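Local coordinates for protein glucosamine-6-phosphate deaminase (Thermotoga maritima, PDB 1J5X) that belongs to the SIS-domain proteins and folds into an alpha/beta chain with two parallel beta-sheets packed among helices, at residues T69-F74 with T82-A87; L103-S108 with L169-L174; A157-K162 with A231-E236; H212-F217 with L248-G253; K322-S325 with S329-K332. One frame throughout, in Å; residues are numbered along the deposited sequence.

Contact 1 (T69-F74 with T82-A87); sequences TISYYF and TKAIPA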
# COMPACT_ATOMS: atom_id res chain seq x y z
N THR A 69 -1.42 -4.96 4.10
CA THR A 69 -0.01 -4.68 4.40
C THR A 69 0.24 -4.51 5.90
O THR A 69 1.16 -5.13 6.45
CB THR A 69 0.46 -3.43 3.66
OG1 THR A 69 0.15 -3.59 2.26
CG2 THR A 69 2.04 -3.28 3.81
N ILE A 70 -0.60 -3.71 6.59
CA ILE A 70 -0.33 -3.53 8.00
C ILE A 70 -0.67 -4.79 8.81
O ILE A 70 0.00 -5.07 9.82
CB ILE A 70 -1.04 -2.23 8.52
CG1 ILE A 70 -0.63 -1.91 9.98
CG2 ILE A 70 -2.56 -2.37 8.39
CD1 ILE A 70 0.94 -1.67 10.14
N SER A 71 -1.65 -5.59 8.37
CA SER A 71 -2.01 -6.82 9.11
C SER A 71 -0.76 -7.74 9.20
O SER A 71 -0.47 -8.34 10.27
CB SER A 71 -3.18 -7.58 8.43
OG SER A 71 -2.85 -8.18 7.18
N TYR A 72 -0.01 -7.84 8.11
CA TYR A 72 1.20 -8.70 8.17
C TYR A 72 2.16 -8.13 9.23
O TYR A 72 2.73 -8.85 10.06
CB TYR A 72 2.01 -8.72 6.87
CG TYR A 72 1.49 -9.56 5.73
CD1 TYR A 72 1.69 -10.93 5.72
CD2 TYR A 72 0.85 -8.98 4.67
CE1 TYR A 72 1.23 -11.71 4.66
CE2 TYR A 72 0.41 -9.72 3.62
CZ TYR A 72 0.60 -11.09 3.60
OH TYR A 72 0.17 -11.84 2.53
N TYR A 73 2.40 -6.82 9.16
CA TYR A 73 3.34 -6.20 10.09
C TYR A 73 2.93 -6.30 11.55
O TYR A 73 3.77 -6.54 12.45
CB TYR A 73 3.57 -4.74 9.70
CG TYR A 73 4.84 -4.14 10.29
CD1 TYR A 73 6.09 -4.55 9.84
CD2 TYR A 73 4.78 -3.21 11.30
CE1 TYR A 73 7.27 -4.04 10.41
CE2 TYR A 73 5.94 -2.68 11.87
CZ TYR A 73 7.19 -3.10 11.43
OH TYR A 73 8.34 -2.66 12.04
N PHE A 74 1.66 -6.08 11.83
CA PHE A 74 1.17 -6.22 13.21
C PHE A 74 1.37 -7.62 13.77
O PHE A 74 1.81 -7.80 14.93
CB PHE A 74 -0.32 -5.89 13.33
CG PHE A 74 -0.55 -4.51 13.81
CD1 PHE A 74 -0.14 -3.43 13.03
CD2 PHE A 74 -1.22 -4.27 15.02
CE1 PHE A 74 -0.39 -2.14 13.45
CE2 PHE A 74 -1.48 -2.98 15.45
CZ PHE A 74 -1.07 -1.91 14.68
N THR A 82 -3.93 -11.71 13.25
CA THR A 82 -4.59 -10.59 12.48
C THR A 82 -5.34 -11.12 11.28
O THR A 82 -5.04 -12.20 10.80
CB THR A 82 -3.56 -9.54 11.97
OG1 THR A 82 -2.69 -10.13 10.98
CG2 THR A 82 -2.73 -8.98 13.15
N LYS A 83 -6.31 -10.36 10.76
CA LYS A 83 -7.02 -10.76 9.56
C LYS A 83 -7.26 -9.43 8.81
O LYS A 83 -7.50 -8.41 9.44
CB LYS A 83 -8.42 -11.39 9.81
CG LYS A 83 -8.46 -12.72 10.51
CD LYS A 83 -9.90 -13.28 10.47
CE LYS A 83 -10.42 -13.46 9.02
NZ LYS A 83 -11.88 -13.98 8.94
N ALA A 84 -7.07 -9.45 7.51
CA ALA A 84 -7.36 -8.25 6.66
C ALA A 84 -8.59 -8.76 5.88
O ALA A 84 -8.59 -9.90 5.33
CB ALA A 84 -6.21 -7.99 5.71
N ILE A 85 -9.65 -7.93 5.82
CA ILE A 85 -10.89 -8.35 5.15
C ILE A 85 -11.46 -7.21 4.31
O ILE A 85 -11.52 -6.06 4.79
CB ILE A 85 -12.01 -8.68 6.22
CG1 ILE A 85 -11.42 -9.62 7.31
CG2 ILE A 85 -13.28 -9.31 5.53
CD1 ILE A 85 -12.27 -9.77 8.60
N PRO A 86 -11.87 -7.52 3.07
CA PRO A 86 -12.46 -6.45 2.25
C PRO A 86 -13.74 -6.04 3.00
O PRO A 86 -14.47 -6.91 3.47
CB PRO A 86 -12.80 -7.15 0.92
CG PRO A 86 -11.74 -8.26 0.83
CD PRO A 86 -11.66 -8.76 2.28
N ALA A 87 -14.04 -4.74 3.10
CA ALA A 87 -15.18 -4.36 3.92
C ALA A 87 -16.52 -4.91 3.51
O ALA A 87 -17.37 -5.08 4.39
CB ALA A 87 -15.30 -2.82 4.11

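Contact 2 (L103-S108 with L169-L174); sequences LAFLFS and LSLMFL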
# COMPACT_ATOMS: atom_id res chain seq x y z
N LEU A 103 -10.63 -6.19 18.30
CA LEU A 103 -10.38 -4.79 17.94
C LEU A 103 -10.36 -4.79 16.41
O LEU A 103 -9.83 -5.73 15.81
CB LEU A 103 -9.03 -4.35 18.46
CG LEU A 103 -8.65 -2.90 18.14
CD1 LEU A 103 -9.61 -1.92 18.84
CD2 LEU A 103 -7.22 -2.63 18.64
N ALA A 104 -10.94 -3.77 15.76
CA ALA A 104 -10.97 -3.70 14.30
C ALA A 104 -10.56 -2.32 13.82
O ALA A 104 -11.09 -1.32 14.29
CB ALA A 104 -12.37 -4.03 13.78
N PHE A 105 -9.60 -2.28 12.91
CA PHE A 105 -9.19 -1.00 12.34
C PHE A 105 -10.01 -0.94 11.04
O PHE A 105 -9.95 -1.83 10.19
CB PHE A 105 -7.71 -0.93 11.96
CG PHE A 105 -6.76 -0.81 13.14
CD1 PHE A 105 -6.52 -1.91 14.00
CD2 PHE A 105 -6.06 0.37 13.34
CE1 PHE A 105 -5.56 -1.78 15.05
CE2 PHE A 105 -5.12 0.49 14.36
CZ PHE A 105 -4.88 -0.59 15.21
N LEU A 106 -10.80 0.13 10.89
CA LEU A 106 -11.65 0.35 9.68
C LEU A 106 -11.01 1.52 8.87
O LEU A 106 -10.73 2.57 9.43
CB LEU A 106 -13.07 0.75 10.14
CG LEU A 106 -14.07 -0.29 10.67
CD1 LEU A 106 -14.70 -1.02 9.54
CD2 LEU A 106 -13.39 -1.25 11.65
N PHE A 107 -10.75 1.31 7.58
CA PHE A 107 -10.09 2.32 6.75
C PHE A 107 -11.01 2.88 5.67
O PHE A 107 -11.59 2.14 4.90
CB PHE A 107 -8.90 1.72 6.00
CG PHE A 107 -7.83 1.14 6.89
CD1 PHE A 107 -8.01 -0.09 7.51
CD2 PHE A 107 -6.64 1.86 7.11
CE1 PHE A 107 -7.01 -0.61 8.36
CE2 PHE A 107 -5.60 1.35 7.96
CZ PHE A 107 -5.79 0.11 8.59
N SER A 108 -11.10 4.20 5.62
CA SER A 108 -11.88 4.84 4.52
C SER A 108 -11.29 6.26 4.51
O SER A 108 -11.52 7.02 5.45
CB SER A 108 -13.39 4.92 4.84
OG SER A 108 -13.99 5.77 3.81
N LEU A 169 3.05 4.14 7.32
CA LEU A 169 4.16 4.54 8.18
C LEU A 169 3.67 4.73 9.59
O LEU A 169 4.28 4.25 10.58
CB LEU A 169 4.74 5.83 7.68
CG LEU A 169 5.61 6.60 8.67
CD1 LEU A 169 6.87 5.74 8.97
CD2 LEU A 169 6.07 7.90 8.02
N SER A 170 2.56 5.45 9.75
CA SER A 170 2.07 5.70 11.10
C SER A 170 1.69 4.44 11.89
O SER A 170 2.01 4.34 13.09
CB SER A 170 0.81 6.63 11.07
OG SER A 170 1.08 7.81 10.33
N LEU A 171 1.01 3.50 11.25
CA LEU A 171 0.57 2.31 11.94
C LEU A 171 1.77 1.37 12.16
O LEU A 171 1.76 0.72 13.16
CB LEU A 171 -0.56 1.58 11.18
CG LEU A 171 -1.81 2.45 10.94
CD1 LEU A 171 -2.89 1.64 10.19
CD2 LEU A 171 -2.30 2.95 12.25
N MSE A 172 2.74 1.32 11.24
CA MSE A 172 3.91 0.43 11.50
C MSE A 172 4.63 0.99 12.74
O MSE A 172 4.99 0.27 13.68
CB MSE A 172 4.84 0.46 10.31
CG MSE A 172 4.22 -0.25 9.14
SE MSE A 172 5.42 -0.23 7.59
CE MSE A 172 6.67 -1.65 8.13
N PHE A 173 4.84 2.30 12.73
CA PHE A 173 5.52 2.96 13.88
C PHE A 173 4.76 2.72 15.17
O PHE A 173 5.35 2.38 16.22
CB PHE A 173 5.70 4.47 13.52
CG PHE A 173 6.41 5.29 14.58
CD1 PHE A 173 5.74 5.74 15.70
CD2 PHE A 173 7.74 5.61 14.43
CE1 PHE A 173 6.37 6.53 16.66
CE2 PHE A 173 8.40 6.43 15.41
CZ PHE A 173 7.70 6.87 16.51
N LEU A 174 3.46 2.88 15.14
CA LEU A 174 2.62 2.63 16.31
C LEU A 174 2.74 1.16 16.83
O LEU A 174 2.79 0.87 18.06
CB LEU A 174 1.15 2.91 15.95
CG LEU A 174 0.07 2.71 17.01
CD1 LEU A 174 -1.24 3.36 16.65
CD2 LEU A 174 -0.21 1.29 17.11

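Contact 3 (A157-K162 with A231-E236); sequences AIVMTK and ALKCIE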
# COMPACT_ATOMS: atom_id res chain seq x y z
N ALA A 157 -6.66 13.96 -4.88
CA ALA A 157 -6.84 13.22 -6.08
C ALA A 157 -7.69 11.99 -5.89
O ALA A 157 -7.83 11.51 -4.74
CB ALA A 157 -5.50 12.86 -6.64
N ILE A 158 -8.26 11.50 -7.00
CA ILE A 158 -9.06 10.29 -7.01
C ILE A 158 -8.17 9.13 -6.54
O ILE A 158 -8.56 8.36 -5.67
CB ILE A 158 -9.56 9.89 -8.47
CG1 ILE A 158 -10.51 10.95 -8.99
CG2 ILE A 158 -10.27 8.52 -8.47
CD1 ILE A 158 -11.36 11.56 -7.88
N VAL A 159 -7.00 8.99 -7.14
CA VAL A 159 -6.10 7.90 -6.75
C VAL A 159 -5.33 8.19 -5.48
O VAL A 159 -4.78 9.28 -5.28
CB VAL A 159 -5.12 7.60 -7.90
CG1 VAL A 159 -4.17 6.47 -7.54
CG2 VAL A 159 -5.94 7.25 -9.14
N MSE A 160 -5.34 7.20 -4.57
CA MSE A 160 -4.60 7.34 -3.33
C MSE A 160 -3.13 7.18 -3.62
O MSE A 160 -2.72 6.26 -4.33
CB MSE A 160 -5.06 6.28 -2.31
CG MSE A 160 -6.27 6.74 -1.57
SE MSE A 160 -6.99 5.30 -0.39
CE MSE A 160 -5.26 4.88 0.40
N THR A 161 -2.31 8.08 -3.04
CA THR A 161 -0.89 8.03 -3.26
C THR A 161 -0.23 8.15 -1.90
O THR A 161 -0.01 7.12 -1.20
CB THR A 161 -0.38 9.19 -4.27
OG1 THR A 161 -0.84 10.48 -3.82
CG2 THR A 161 -0.92 8.92 -5.67
N LYS A 162 0.05 9.37 -1.49
CA LYS A 162 0.73 9.64 -0.22
C LYS A 162 -0.04 9.17 1.01
O LYS A 162 0.57 8.84 2.02
CB LYS A 162 0.99 11.15 -0.07
CG LYS A 162 -0.25 12.00 0.12
CD LYS A 162 0.17 13.49 0.10
CE LYS A 162 -0.80 14.42 0.81
NZ LYS A 162 -0.40 15.89 0.77
N ALA A 231 -0.05 -2.59 -8.27
CA ALA A 231 -0.85 -2.92 -9.45
C ALA A 231 -2.06 -2.02 -9.55
O ALA A 231 -2.40 -1.54 -10.65
CB ALA A 231 -1.26 -4.42 -9.41
N LEU A 232 -2.69 -1.72 -8.42
CA LEU A 232 -3.88 -0.90 -8.48
C LEU A 232 -3.56 0.52 -8.96
O LEU A 232 -4.35 1.17 -9.70
CB LEU A 232 -4.57 -0.89 -7.09
CG LEU A 232 -5.77 0.05 -7.00
CD1 LEU A 232 -6.80 -0.52 -7.97
CD2 LEU A 232 -6.40 0.09 -5.62
N LYS A 233 -2.40 1.05 -8.53
CA LYS A 233 -2.04 2.40 -8.99
C LYS A 233 -1.89 2.43 -10.50
O LYS A 233 -2.33 3.39 -11.14
CB LYS A 233 -0.72 2.87 -8.36
CG LYS A 233 -0.60 2.82 -6.83
CD LYS A 233 -1.54 3.74 -6.08
CE LYS A 233 -3.03 3.21 -6.00
NZ LYS A 233 -3.76 3.74 -4.78
N CYS A 234 -1.27 1.42 -11.07
CA CYS A 234 -1.09 1.43 -12.52
C CYS A 234 -2.36 1.15 -13.26
O CYS A 234 -2.51 1.58 -14.41
CB CYS A 234 -0.03 0.48 -12.96
SG CYS A 234 1.61 1.06 -12.31
N ILE A 235 -3.27 0.43 -12.61
CA ILE A 235 -4.55 0.16 -13.27
C ILE A 235 -5.32 1.45 -13.29
O ILE A 235 -5.76 1.87 -14.37
CB ILE A 235 -5.38 -0.95 -12.51
CG1 ILE A 235 -4.74 -2.32 -12.77
CG2 ILE A 235 -6.85 -0.91 -12.96
CD1 ILE A 235 -5.14 -3.48 -11.73
N GLU A 236 -5.46 2.10 -12.15
CA GLU A 236 -6.22 3.31 -12.09
C GLU A 236 -5.61 4.49 -12.84
O GLU A 236 -6.31 5.21 -13.57
CB GLU A 236 -6.43 3.77 -10.66
CG GLU A 236 -7.26 2.84 -9.76
CD GLU A 236 -7.29 3.35 -8.31
OE1 GLU A 236 -6.22 3.76 -7.80
OE2 GLU A 236 -8.35 3.32 -7.65
O HOH W 1 -9.80 5.42 -6.03
O HOH W 2 -6.59 4.42 -5.03

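Contact 4 (H212-F217 with L248-G253); sequences HDHFVF and LEYRHG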
# COMPACT_ATOMS: atom_id res chain seq x y z
N HIS A 212 5.71 -1.37 -23.24
CA HIS A 212 5.33 -2.33 -22.16
C HIS A 212 3.88 -2.09 -21.80
O HIS A 212 3.52 -0.98 -21.42
CB HIS A 212 6.20 -2.10 -20.92
CG HIS A 212 7.62 -2.53 -21.09
ND1 HIS A 212 8.59 -1.70 -21.62
CD2 HIS A 212 8.23 -3.71 -20.83
CE1 HIS A 212 9.74 -2.35 -21.65
NE2 HIS A 212 9.55 -3.57 -21.18
N ASP A 213 3.06 -3.12 -21.93
CA ASP A 213 1.65 -2.98 -21.61
C ASP A 213 1.12 -4.05 -20.66
O ASP A 213 -0.08 -4.27 -20.59
CB ASP A 213 0.80 -3.00 -22.88
CG ASP A 213 0.88 -1.73 -23.64
OD1 ASP A 213 0.40 -0.67 -23.16
OD2 ASP A 213 1.45 -1.77 -24.75
N HIS A 214 2.03 -4.72 -19.96
CA HIS A 214 1.66 -5.78 -18.99
C HIS A 214 2.61 -5.56 -17.81
O HIS A 214 3.82 -5.84 -17.94
CB HIS A 214 1.96 -7.13 -19.57
CG HIS A 214 1.66 -8.25 -18.63
ND1 HIS A 214 2.24 -9.49 -18.76
CD2 HIS A 214 0.87 -8.31 -17.54
CE1 HIS A 214 1.81 -10.28 -17.78
NE2 HIS A 214 0.98 -9.58 -17.03
N PHE A 215 2.05 -5.09 -16.70
CA PHE A 215 2.87 -4.85 -15.49
C PHE A 215 2.62 -5.94 -14.44
O PHE A 215 1.45 -6.26 -14.14
CB PHE A 215 2.51 -3.51 -14.86
CG PHE A 215 2.77 -2.30 -15.73
CD1 PHE A 215 3.55 -2.41 -16.89
CD2 PHE A 215 2.26 -1.09 -15.38
CE1 PHE A 215 3.79 -1.26 -17.67
CE2 PHE A 215 2.49 0.08 -16.14
CZ PHE A 215 3.25 -0.02 -17.29
N VAL A 216 3.70 -6.45 -13.84
CA VAL A 216 3.62 -7.52 -12.83
C VAL A 216 4.39 -7.00 -11.61
O VAL A 216 5.51 -6.48 -11.78
CB VAL A 216 4.29 -8.78 -13.39
CG1 VAL A 216 4.39 -9.89 -12.34
CG2 VAL A 216 3.50 -9.28 -14.65
N PHE A 217 3.78 -7.07 -10.43
CA PHE A 217 4.40 -6.61 -9.18
C PHE A 217 4.59 -7.80 -8.25
O PHE A 217 3.63 -8.49 -7.89
CB PHE A 217 3.49 -5.52 -8.61
CG PHE A 217 3.41 -4.33 -9.52
CD1 PHE A 217 4.41 -3.38 -9.49
CD2 PHE A 217 2.35 -4.18 -10.45
CE1 PHE A 217 4.41 -2.25 -10.34
CE2 PHE A 217 2.32 -3.06 -11.33
CZ PHE A 217 3.35 -2.10 -11.26
N LEU A 248 7.83 -15.90 -5.55
CA LEU A 248 8.10 -17.19 -6.17
C LEU A 248 6.83 -17.81 -6.74
O LEU A 248 6.93 -18.79 -7.50
CB LEU A 248 8.73 -18.14 -5.13
CG LEU A 248 10.04 -17.57 -4.58
CD1 LEU A 248 10.61 -18.49 -3.58
CD2 LEU A 248 11.00 -17.27 -5.75
N GLU A 249 5.65 -17.25 -6.43
CA GLU A 249 4.40 -17.84 -6.95
C GLU A 249 4.32 -17.62 -8.43
O GLU A 249 3.61 -18.35 -9.11
CB GLU A 249 3.16 -17.15 -6.34
CG GLU A 249 2.93 -17.61 -4.91
CD GLU A 249 2.48 -19.10 -4.85
OE1 GLU A 249 1.32 -19.42 -5.22
OE2 GLU A 249 3.28 -19.94 -4.46
N TYR A 250 5.04 -16.60 -8.89
CA TYR A 250 4.97 -16.23 -10.29
C TYR A 250 5.36 -17.37 -11.25
O TYR A 250 4.86 -17.42 -12.37
CB TYR A 250 5.80 -14.95 -10.56
CG TYR A 250 5.42 -14.30 -11.89
CD1 TYR A 250 4.13 -13.80 -12.11
CD2 TYR A 250 6.34 -14.24 -12.95
CE1 TYR A 250 3.76 -13.26 -13.30
CE2 TYR A 250 5.99 -13.70 -14.18
CZ TYR A 250 4.70 -13.21 -14.36
OH TYR A 250 4.29 -12.65 -15.53
N ARG A 251 6.17 -18.32 -10.81
CA ARG A 251 6.54 -19.40 -11.70
C ARG A 251 5.44 -20.42 -11.85
O ARG A 251 5.45 -21.19 -12.83
CB ARG A 251 7.72 -20.21 -11.15
CG ARG A 251 9.09 -19.44 -11.21
CD ARG A 251 10.20 -20.48 -10.95
NE ARG A 251 11.53 -19.88 -11.09
CZ ARG A 251 12.25 -19.39 -10.08
NH1 ARG A 251 11.78 -19.42 -8.82
NH2 ARG A 251 13.45 -18.86 -10.33
N HIS A 252 4.50 -20.44 -10.88
CA HIS A 252 3.53 -21.49 -10.87
C HIS A 252 2.32 -21.22 -11.68
O HIS A 252 1.17 -21.28 -11.20
CB HIS A 252 3.17 -21.85 -9.40
CG HIS A 252 4.34 -22.18 -8.56
ND1 HIS A 252 4.72 -23.47 -8.28
CD2 HIS A 252 5.25 -21.38 -7.95
CE1 HIS A 252 5.79 -23.45 -7.51
NE2 HIS A 252 6.14 -22.19 -7.30
N GLY A 253 2.57 -20.84 -12.92
CA GLY A 253 1.47 -20.56 -13.81
C GLY A 253 1.40 -19.20 -14.43
O GLY A 253 1.36 -19.08 -15.68

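Contact 5 (K322-S325 with S329-K332); sequences KAIS and SPDK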
# COMPACT_ATOMS: atom_id res chain seq x y z
N LYS A 322 3.47 6.27 -17.13
CA LYS A 322 2.83 5.47 -18.18
C LYS A 322 1.58 6.17 -18.69
O LYS A 322 1.26 6.04 -19.89
CB LYS A 322 2.43 4.06 -17.69
CG LYS A 322 1.65 3.22 -18.73
CD LYS A 322 2.52 2.72 -19.90
CE LYS A 322 1.64 2.00 -20.94
NZ LYS A 322 2.39 1.37 -22.05
N ALA A 323 0.88 6.86 -17.81
CA ALA A 323 -0.32 7.54 -18.27
C ALA A 323 0.07 8.65 -19.27
O ALA A 323 -0.57 8.82 -20.32
CB ALA A 323 -1.04 8.14 -17.14
N ILE A 324 1.13 9.37 -18.94
CA ILE A 324 1.60 10.47 -19.80
C ILE A 324 1.94 9.89 -21.14
O ILE A 324 1.58 10.45 -22.19
CB ILE A 324 2.85 11.18 -19.18
CG1 ILE A 324 2.46 11.85 -17.86
CG2 ILE A 324 3.43 12.26 -20.16
CD1 ILE A 324 1.19 12.62 -17.91
N SER A 325 2.63 8.76 -21.09
CA SER A 325 3.05 7.99 -22.24
C SER A 325 1.88 7.65 -23.18
O SER A 325 2.02 7.69 -24.41
CB SER A 325 3.69 6.72 -21.74
OG SER A 325 4.21 5.94 -22.78
N SER A 329 -4.88 11.32 -18.76
CA SER A 329 -4.66 12.00 -17.50
C SER A 329 -4.78 11.06 -16.31
O SER A 329 -5.83 10.47 -16.12
CB SER A 329 -5.71 13.05 -17.25
OG SER A 329 -5.49 13.69 -16.01
N PRO A 330 -3.72 10.95 -15.49
CA PRO A 330 -3.89 10.05 -14.34
C PRO A 330 -4.84 10.63 -13.31
O PRO A 330 -5.25 9.92 -12.41
CB PRO A 330 -2.47 9.89 -13.80
CG PRO A 330 -1.78 11.15 -14.21
CD PRO A 330 -2.32 11.38 -15.64
N ASP A 331 -5.19 11.91 -13.41
CA ASP A 331 -6.13 12.49 -12.44
C ASP A 331 -7.62 12.22 -12.82
O ASP A 331 -8.50 12.52 -12.05
CB ASP A 331 -5.99 14.00 -12.33
CG ASP A 331 -4.62 14.45 -11.85
OD1 ASP A 331 -4.46 14.66 -10.62
OD2 ASP A 331 -3.72 14.59 -12.73
N LYS A 332 -7.87 11.64 -13.99
CA LYS A 332 -9.26 11.37 -14.44
C LYS A 332 -9.44 9.93 -14.85
O LYS A 332 -9.74 9.63 -16.01
CB LYS A 332 -9.59 12.22 -15.67
CG LYS A 332 -9.24 13.68 -15.53
CD LYS A 332 -10.12 14.33 -14.48
CE LYS A 332 -10.18 15.85 -14.66
NZ LYS A 332 -11.21 16.43 -13.73

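Contact 1 (T69-F74 with T82-A87)
A helix packs here on the edge strand that follows it, with Ser71 meeting Thr82 and Ala84, and Phe74 meeting Thr82, on the 81-86 side of a five-stranded parallel sheet. The helical and strand segments run almost antiparallel, and their axes come within 7.7 Å.

One polar bond crosses. The hydroxyl of Thr82 donates from OG1 to the helical carbonyl Ser71 O over 2.9 Å. It comes in well bent, with a C=O...OG1 angle of 109°, and stands above the carbonyl plane, 56° out of it. Thr82 OG1 reaches that oxygen because it sits between its own backbone N and carbonyl carbon (chi1 66°), and the same rotation sets the methyl CG2 against Phe74 CB at 3.9 Å.

The rest is van der Waals contact. Ser71 CB lies 3.6 Å from Thr82 OG1, and its OG rests on the methyl of Ala84, with Ser71 OG to Ala84 CB at 3.7 Å. That hydroxyl is turned back to its own helix, where it bonds to Leu68 O. The ring of Phe74 leaves the strand segment and meets Phe57 of the neighbouring strand 54-59 edge-to-face.

Strand 54-59, helix 62-78 and strand 81-86 together make a beta-alpha-beta crossover, the repeating unit of parallel alpha/beta folds such as the SIS domain, and this contact joins its last two elements.

Contact 2 (L103-S108 with L169-L174)
Leu171 points from helix 162-179 into the pair Phe105 and Phe107 on the middle strand of the parallel sheet, the helix-on-sheet layering of an alpha/beta SIS domain. The two phenylalanines are two residues apart on strand 102-107, so both rings leave the same face of the sheet.

The interaction between these segments is aliphatic on aromatic. Leu171 comes from the direction opposite to Phe107, and its branched end divides the work. CD2 goes to Phe105, at an oblique approach and loosely, 4.3 Å from CE2, while CD1 goes to Phe107. With CG beside the backbone N (chi1 -59°) and chi2 close to 180°, the fork of Leu171 is carried forward to both rings.

Ring-on-ring and side packing complete the setting: Phe105 stacks with Phe57 of the adjacent strand and Phe107 lies against Ile133 on the other neighbour, while Leu171 also touches Ile70 of helix 62-78. All three contact residues are buried.

No hydrogen bond passes between strand and helix, which keep their nearest CA atoms, Phe105 and Leu171, 10.3 Å apart. The tighter touch is at the rim of Phe107: Leu171 CD1 lies near the ring plane, 3.5 Å from CE2 and 3.6 Å from CZ.

Contact 3 (A157-K162 with A231-E236)
The carboxylate of Glu236 has Val159 on one of its faces: CG2 stands above the plane near OE1, at 3.7 Å, and CG1 is closer to the same oxygen at 3.4 Å. The oxygens themselves turn to water. OE2 receives a hydrogen bond from a water that also donates to Ile158 O, and OE1 receives one from a second water that accepts from Met160 N and from Lys233 NZ.

The other flat group is the peptide carbonyl of Met160, a residue modelled as selenomethionine. Lys233 NZ donates to its oxygen over 2.8 Å, tilted 21° from the carbonyl plane at a C=O...NZ angle of 131°. Bends at chi2 and chi3 bring the ammonium there, and they also lay the lysine's CE on Val159 CG1, 3.8 Å away.

The ammonium is thus gripped by Met160 O and the shared water, and beyond these by a salt bridge to Glu229 and a hydrogen bond to Ser62. Glu236 OE1 is only a long ion pair for it, at 3.9 Å.

The contact pins the irregular run between strand 147-150 and helix 162-179 to helix 222-238. Met160 rests on Ser62 and Ser63 at the start of helix 62-78, and Lys233 touches Gln316 of helix 313-326.

Contact 4 (H212-F217 with L248-G253)
His214, whose CE1 faces the hydroxyl of Tyr250, has both ring nitrogens gripped: NE2 is hydrogen-bonded to Glu243 OE2 and ND1 to Thr262 OG1, on the two strands that flank its own. These bonds should fix the rotation of the imidazole. Between the two nitrogens, CE1 comes 4.1 Å from Tyr250 OH, an oblique touch and no hydrogen bond.

Val216 does most of the touching. It meets Tyr250 from the opposite direction, and its two methyls share the phenol. CG1 lies over one face of the ring, 4.0 Å from the centroid and 28° off the normal, a CH-pi contact that closes to 3.6 Å at CE1. CG2 reaches farther out along the phenol, 3.6 Å from OH. Tyr250 gets there by stretching away from its short 3-10 turn, with CG anti to the backbone N (chi1 -163°), which spans a gap of 9.2 Å between the CA atoms of Val216 and Tyr250. Lys255 and Val258 of the same loop also pack on the tyrosine.

Along the strand, residues alternate: His214 and Val216 point to Tyr250, while Phe215 and Phe217 pack against helices 222-238 and 313-326. A tyrosine from the connection between strands 241-245 and 262-267 thus packs on part of one face of strand 214-218, and the two helices lie on the other face of this parallel alpha/beta sheet.

Contact 5 (K322-S325 with S329-K332)
A type I turn from Ser329 to Lys332, with an ST turn at its start, leans on the end of helix 313-326 through Pro330 and Ala323. The turn closes with the backbone bond from Lys332 N to Ser329 O at 3.2 Å. Within it, the hydroxyl of Ser329 accepts from the backbone two residues on: Asp331 N to Ser329 OG is also 3.2 Å, with a bent N-H...OG angle of 140°.

The contact with the helix is purely apolar. The methyl of Ala323 sits against the pyrrolidine ring and touches it at two places, with Ala323 CB 3.8 Å from Pro330 CD and 4.0 Å from Pro330 CB. Ile324 adds a looser touch from beside it: its CD1 approaches Pro330 CD to 4.4 Å, and this side chain lies at the exposed margin. Ala323 and Pro330 are both buried, and their CA atoms are 5.9 Å apart.

Just three residues link the two segments, so the chain folds back on the helix it has left. From within the turn, the carboxylate of Asp331 is hydrogen-bonded to Ser14 and Thr16 at the N-terminal end of the model. Ala323 and Pro330 also meet the C-terminal end of helix 222-238, touching Ser238 and Met237 respectively.

Contacts 1 and 2 belong to the five-stranded sheet, with centres 9 Å apart, and touch where Tyr73 CE1 meets Met172 CE at 3.4 Å. Contact 4 belongs to the four-stranded sheet. Contact 3 links the loop before helix 162-179 to helix 222-238, which packs on that second sheet: Ala231 CA lies 3.6 Å from Phe217 CD2 of contact 4. Its loop also touches the turn of contact 5, whose centre is 11 Å away. Contact 5 is tied to contact 4 by Lys322, whose NZ lies 2.7 Å from His212 O, a probable hydrogen bond, and 3.1 Å from Asp213 OD1, a salt bridge. Contacts 1 and 5 lie on opposite sides of the chain's centre, about 30 Å between centres.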